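Local atomic coordinates of ORC1-type DNA replication protein 2 (PDB entry 1W5T), a protein that binds DNA and ATP and takes part in regulating DNA replication in the archaeon Aeropyrum pernix. Residues Y134-Q148 with R174-S187. Numbering follows the deposited sequence.
Sequences YVENHYLLVILDEFQ and RDGVNRIGFLLVAS
Arg179 runs its side chain past Tyr134 and the end of the helix that finishes at Glu136 and lays NH1 over one face of the Tyr139 ring, toward the rim, 3.6 Å from Tyr139 CZ; as a cation-pi pair this is long and at most weak. The same NH1 donates to Asn137 OD1 at 3.0 Å, amide and guanidinium planes standing perpendicular. Asn137, with positive phi, closes that helix in a Schellman motif. From the other end of the guanidinium, NH2 forms a salt bridge with Asp175 OD2 at 3.0 Å, on the syn lone pair, while Val177 CG1 lies over the guanidinium face. The chain reaches this far because it is extended from CG to NE (chi2 -169°, chi3 174°). A leucine here would probably leave Asp175 without its charge partner and Asn137 OD1 without its donor. Beyond, Arg174 CB sits over the centre of the Tyr134 ring, 3.9 Å from its centroid, and Asp175 OD2 meets the ring edge. Strands 139-145 and 180-186 then run parallel, joined by a ladder of backbone hydrogen bonds from Leu140 N to Val185 N. On one face Val142 CB packs 3.8 Å from Phe182 CD2, and Leu144 CD1 touches Leu184 CD2; Leu184 CD1 also lies over the Phe147 ring. On the other face Ile143 CG2 meets Val185 CG2 at 3.9 Å. Farther along, Gln148 OE1 accepts from Ser187 N, the donor standing well above the amide plane, and NE2 donates to Glu146 OE2. Asp145 OD2 is hydrogen-bonded to the hydroxyls of Thr66 and Tyr91 near the magnesium ion, as expected of a Walker B acidic residue. The two are inner strands of the five-stranded parallel AAA+ sheet, 139-145 beside 87-93 and 180-186 beside 51-56, with helix 65-82 against Ile143, Leu183 and Val185 and helix 100-111 against Leu140, Val142 and Leu144.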
# COMPACT_ATOMS: atom_id res chain seq x y z
N TYR A 134 -8.21 3.00 30.80
CA TYR A 134 -8.44 2.32 32.06
C TYR A 134 -9.73 2.85 32.76
O TYR A 134 -10.57 2.05 33.22
CB TYR A 134 -7.18 2.43 32.96
CG TYR A 134 -7.48 2.21 34.41
CD1 TYR A 134 -7.68 0.95 34.91
CD2 TYR A 134 -7.65 3.29 35.27
CE1 TYR A 134 -8.01 0.75 36.26
CE2 TYR A 134 -7.97 3.10 36.61
CZ TYR A 134 -8.14 1.84 37.09
OH TYR A 134 -8.49 1.67 38.39
N VAL A 135 -9.90 4.17 32.85
CA VAL A 135 -11.11 4.72 33.48
C VAL A 135 -12.36 4.12 32.83
O VAL A 135 -13.25 3.60 33.51
CB VAL A 135 -11.11 6.25 33.53
CG1 VAL A 135 -12.48 6.80 33.92
CG2 VAL A 135 -10.01 6.71 34.51
N GLU A 136 -12.34 4.09 31.52
CA GLU A 136 -13.49 3.76 30.71
C GLU A 136 -13.75 2.29 30.55
O GLU A 136 -14.87 1.88 30.25
CB GLU A 136 -13.28 4.35 29.31
CG GLU A 136 -13.28 5.86 29.31
CD GLU A 136 -14.67 6.40 29.15
OE1 GLU A 136 -14.81 7.64 29.10
OE2 GLU A 136 -15.62 5.56 29.06
N ASN A 137 -12.70 1.51 30.77
CA ASN A 137 -12.72 0.08 30.50
C ASN A 137 -12.85 -0.18 29.01
O ASN A 137 -13.66 -0.98 28.59
CB ASN A 137 -13.81 -0.64 31.31
CG ASN A 137 -13.63 -2.15 31.32
OD1 ASN A 137 -12.64 -2.69 30.78
ND2 ASN A 137 -14.60 -2.84 31.90
N HIS A 138 -12.06 0.55 28.23
CA HIS A 138 -12.04 0.42 26.80
C HIS A 138 -10.67 -0.14 26.31
O HIS A 138 -9.62 -0.01 26.97
CB HIS A 138 -12.26 1.80 26.17
CG HIS A 138 -13.64 2.34 26.28
ND1 HIS A 138 -13.97 3.63 25.89
CD2 HIS A 138 -14.79 1.79 26.75
CE1 HIS A 138 -15.26 3.84 26.09
NE2 HIS A 138 -15.79 2.73 26.60
N TYR A 139 -10.67 -0.72 25.12
CA TYR A 139 -9.42 -1.08 24.44
C TYR A 139 -9.28 -0.23 23.14
O TYR A 139 -10.28 0.26 22.60
CB TYR A 139 -9.48 -2.55 24.12
CG TYR A 139 -9.69 -3.37 25.36
CD1 TYR A 139 -10.99 -3.62 25.89
CD2 TYR A 139 -8.60 -3.89 26.03
CE1 TYR A 139 -11.15 -4.37 27.07
CE2 TYR A 139 -8.75 -4.64 27.18
CZ TYR A 139 -9.99 -4.89 27.70
OH TYR A 139 -10.05 -5.67 28.84
N LEU A 140 -8.06 -0.02 22.67
CA LEU A 140 -7.83 0.84 21.51
C LEU A 140 -6.93 0.12 20.53
O LEU A 140 -5.82 -0.25 20.85
CB LEU A 140 -7.21 2.17 21.94
CG LEU A 140 -6.77 3.23 20.91
CD1 LEU A 140 -7.96 3.98 20.25
CD2 LEU A 140 -5.78 4.20 21.51
N LEU A 141 -7.44 -0.10 19.34
CA LEU A 141 -6.64 -0.68 18.28
C LEU A 141 -6.33 0.44 17.26
O LEU A 141 -7.24 1.06 16.67
CB LEU A 141 -7.36 -1.88 17.71
CG LEU A 141 -6.77 -2.75 16.61
CD1 LEU A 141 -5.26 -2.87 16.72
CD2 LEU A 141 -7.40 -4.10 16.69
N VAL A 142 -5.04 0.73 17.14
CA VAL A 142 -4.55 1.83 16.34
C VAL A 142 -4.00 1.36 14.98
O VAL A 142 -3.07 0.55 14.93
CB VAL A 142 -3.43 2.62 17.11
CG1 VAL A 142 -3.00 3.88 16.31
CG2 VAL A 142 -3.89 3.01 18.53
N ILE A 143 -4.56 1.84 13.88
CA ILE A 143 -3.93 1.63 12.57
C ILE A 143 -2.99 2.81 12.29
O ILE A 143 -3.44 3.96 12.27
CB ILE A 143 -4.96 1.56 11.40
CG1 ILE A 143 -6.05 0.51 11.67
CG2 ILE A 143 -4.23 1.34 10.03
CD1 ILE A 143 -7.23 0.55 10.70
N LEU A 144 -1.70 2.53 12.06
CA LEU A 144 -0.78 3.55 11.56
C LEU A 144 -0.43 3.21 10.13
O LEU A 144 0.46 2.40 9.89
CB LEU A 144 0.52 3.66 12.38
CG LEU A 144 0.45 3.91 13.89
CD1 LEU A 144 1.79 3.72 14.58
CD2 LEU A 144 -0.13 5.31 14.14
N ASP A 145 -1.14 3.87 9.22
CA ASP A 145 -0.97 3.79 7.77
C ASP A 145 0.21 4.59 7.23
O ASP A 145 0.64 5.58 7.83
CB ASP A 145 -2.24 4.27 7.07
CG ASP A 145 -2.55 3.49 5.80
OD1 ASP A 145 -1.66 2.79 5.23
OD2 ASP A 145 -3.68 3.53 5.29
N GLU A 146 0.73 4.16 6.08
CA GLU A 146 1.91 4.78 5.48
C GLU A 146 2.99 4.83 6.54
O GLU A 146 3.65 5.86 6.69
CB GLU A 146 1.63 6.20 4.94
CG GLU A 146 0.52 6.34 3.90
CD GLU A 146 0.85 5.73 2.54
OE1 GLU A 146 -0.03 5.70 1.67
OE2 GLU A 146 1.97 5.27 2.33
N PHE A 147 3.18 3.71 7.24
CA PHE A 147 4.08 3.62 8.38
C PHE A 147 5.50 3.92 7.95
O PHE A 147 6.26 4.55 8.70
CB PHE A 147 3.99 2.23 9.06
CG PHE A 147 4.86 2.11 10.28
CD1 PHE A 147 4.55 2.83 11.45
CD2 PHE A 147 5.98 1.30 10.26
CE1 PHE A 147 5.35 2.72 12.57
CE2 PHE A 147 6.79 1.18 11.38
CZ PHE A 147 6.48 1.88 12.54
N GLN A 148 5.86 3.50 6.73
CA GLN A 148 7.20 3.75 6.21
C GLN A 148 7.59 5.22 6.31
O GLN A 148 8.75 5.50 6.54
CB GLN A 148 7.39 3.22 4.79
CG GLN A 148 6.82 4.10 3.68
CD GLN A 148 5.31 4.14 3.68
OE1 GLN A 148 4.62 3.30 4.31
NE2 GLN A 148 4.78 5.08 2.93
N ARG A 174 -2.83 1.30 35.56
CA ARG A 174 -3.10 1.24 37.00
C ARG A 174 -3.40 -0.16 37.46
O ARG A 174 -2.93 -0.58 38.50
CB ARG A 174 -4.26 2.16 37.35
CG ARG A 174 -3.81 3.37 38.13
CD ARG A 174 -4.06 4.72 37.50
NE ARG A 174 -3.68 5.61 38.55
CZ ARG A 174 -2.87 6.65 38.55
NH1 ARG A 174 -2.33 7.16 37.44
NH2 ARG A 174 -2.65 7.21 39.72
N ASP A 175 -4.18 -0.90 36.66
CA ASP A 175 -4.55 -2.28 36.96
C ASP A 175 -3.76 -3.36 36.20
O ASP A 175 -4.11 -4.51 36.26
CB ASP A 175 -6.04 -2.46 36.69
CG ASP A 175 -6.40 -2.27 35.22
OD1 ASP A 175 -5.52 -1.87 34.44
OD2 ASP A 175 -7.52 -2.52 34.74
N GLY A 176 -2.73 -2.97 35.44
CA GLY A 176 -1.93 -3.92 34.66
C GLY A 176 -2.59 -4.58 33.45
O GLY A 176 -2.10 -5.61 32.94
N VAL A 177 -3.72 -4.02 33.00
CA VAL A 177 -4.39 -4.48 31.79
C VAL A 177 -3.84 -3.66 30.58
O VAL A 177 -4.00 -2.43 30.53
CB VAL A 177 -5.96 -4.39 31.91
CG1 VAL A 177 -6.65 -4.92 30.69
CG2 VAL A 177 -6.48 -5.20 33.11
N ASN A 178 -3.15 -4.33 29.66
CA ASN A 178 -2.70 -3.75 28.39
C ASN A 178 -3.90 -3.44 27.49
O ASN A 178 -4.69 -4.36 27.18
CB ASN A 178 -1.78 -4.74 27.67
CG ASN A 178 -0.51 -5.09 28.48
OD1 ASN A 178 -0.13 -4.39 29.41
ND2 ASN A 178 0.12 -6.18 28.11
N ARG A 179 -4.04 -2.19 27.04
CA ARG A 179 -5.26 -1.81 26.31
C ARG A 179 -5.04 -1.14 24.97
O ARG A 179 -5.97 -0.52 24.45
CB ARG A 179 -6.13 -0.89 27.18
CG ARG A 179 -6.35 -1.38 28.59
CD ARG A 179 -7.41 -0.57 29.28
NE ARG A 179 -7.76 -1.10 30.57
CZ ARG A 179 -8.82 -1.81 30.87
NH1 ARG A 179 -9.77 -2.13 29.98
NH2 ARG A 179 -8.92 -2.19 32.14
N ILE A 180 -3.84 -1.26 24.41
CA ILE A 180 -3.52 -0.64 23.12
C ILE A 180 -2.78 -1.63 22.23
O ILE A 180 -1.74 -2.16 22.62
CB ILE A 180 -2.62 0.62 23.27
CG1 ILE A 180 -3.22 1.64 24.23
CG2 ILE A 180 -2.48 1.32 21.91
CD1 ILE A 180 -2.31 2.79 24.45
N GLY A 181 -3.32 -1.90 21.04
CA GLY A 181 -2.60 -2.68 20.06
C GLY A 181 -2.43 -1.88 18.78
O GLY A 181 -3.00 -0.81 18.63
N PHE A 182 -1.67 -2.43 17.84
CA PHE A 182 -1.27 -1.71 16.65
C PHE A 182 -1.35 -2.54 15.41
O PHE A 182 -1.03 -3.70 15.43
CB PHE A 182 0.17 -1.23 16.78
CG PHE A 182 0.34 -0.15 17.78
CD1 PHE A 182 0.78 -0.43 19.04
CD2 PHE A 182 0.06 1.17 17.44
CE1 PHE A 182 0.97 0.57 19.96
CE2 PHE A 182 0.21 2.19 18.40
CZ PHE A 182 0.67 1.87 19.65
N LEU A 183 -1.78 -1.92 14.33
CA LEU A 183 -1.74 -2.52 13.03
C LEU A 183 -0.99 -1.51 12.19
O LEU A 183 -1.49 -0.41 11.93
CB LEU A 183 -3.15 -2.70 12.51
CG LEU A 183 -3.43 -3.91 11.63
CD1 LEU A 183 -4.61 -3.71 10.73
CD2 LEU A 183 -2.26 -4.52 10.88
N LEU A 184 0.25 -1.83 11.82
CA LEU A 184 1.05 -0.90 11.00
C LEU A 184 0.77 -1.24 9.55
O LEU A 184 0.62 -2.42 9.21
CB LEU A 184 2.53 -1.07 11.29
CG LEU A 184 2.91 -1.15 12.80
CD1 LEU A 184 4.44 -1.25 13.06
CD2 LEU A 184 2.35 0.06 13.56
N VAL A 185 0.64 -0.23 8.70
CA VAL A 185 0.47 -0.52 7.26
C VAL A 185 1.53 0.25 6.51
O VAL A 185 1.56 1.45 6.67
CB VAL A 185 -0.92 -0.07 6.78
CG1 VAL A 185 -1.10 -0.35 5.29
CG2 VAL A 185 -2.01 -0.73 7.61
N ALA A 186 2.39 -0.45 5.75
CA ALA A 186 3.53 0.15 5.04
C ALA A 186 3.43 -0.15 3.56
O ALA A 186 2.79 -1.08 3.16
CB ALA A 186 4.85 -0.37 5.56
N SER A 187 4.10 0.62 2.72
CA SER A 187 3.90 0.42 1.27
C SER A 187 4.52 -0.87 0.74
O SER A 187 4.00 -1.46 -0.20
CB SER A 187 4.37 1.62 0.47
OG SER A 187 5.72 1.83 0.78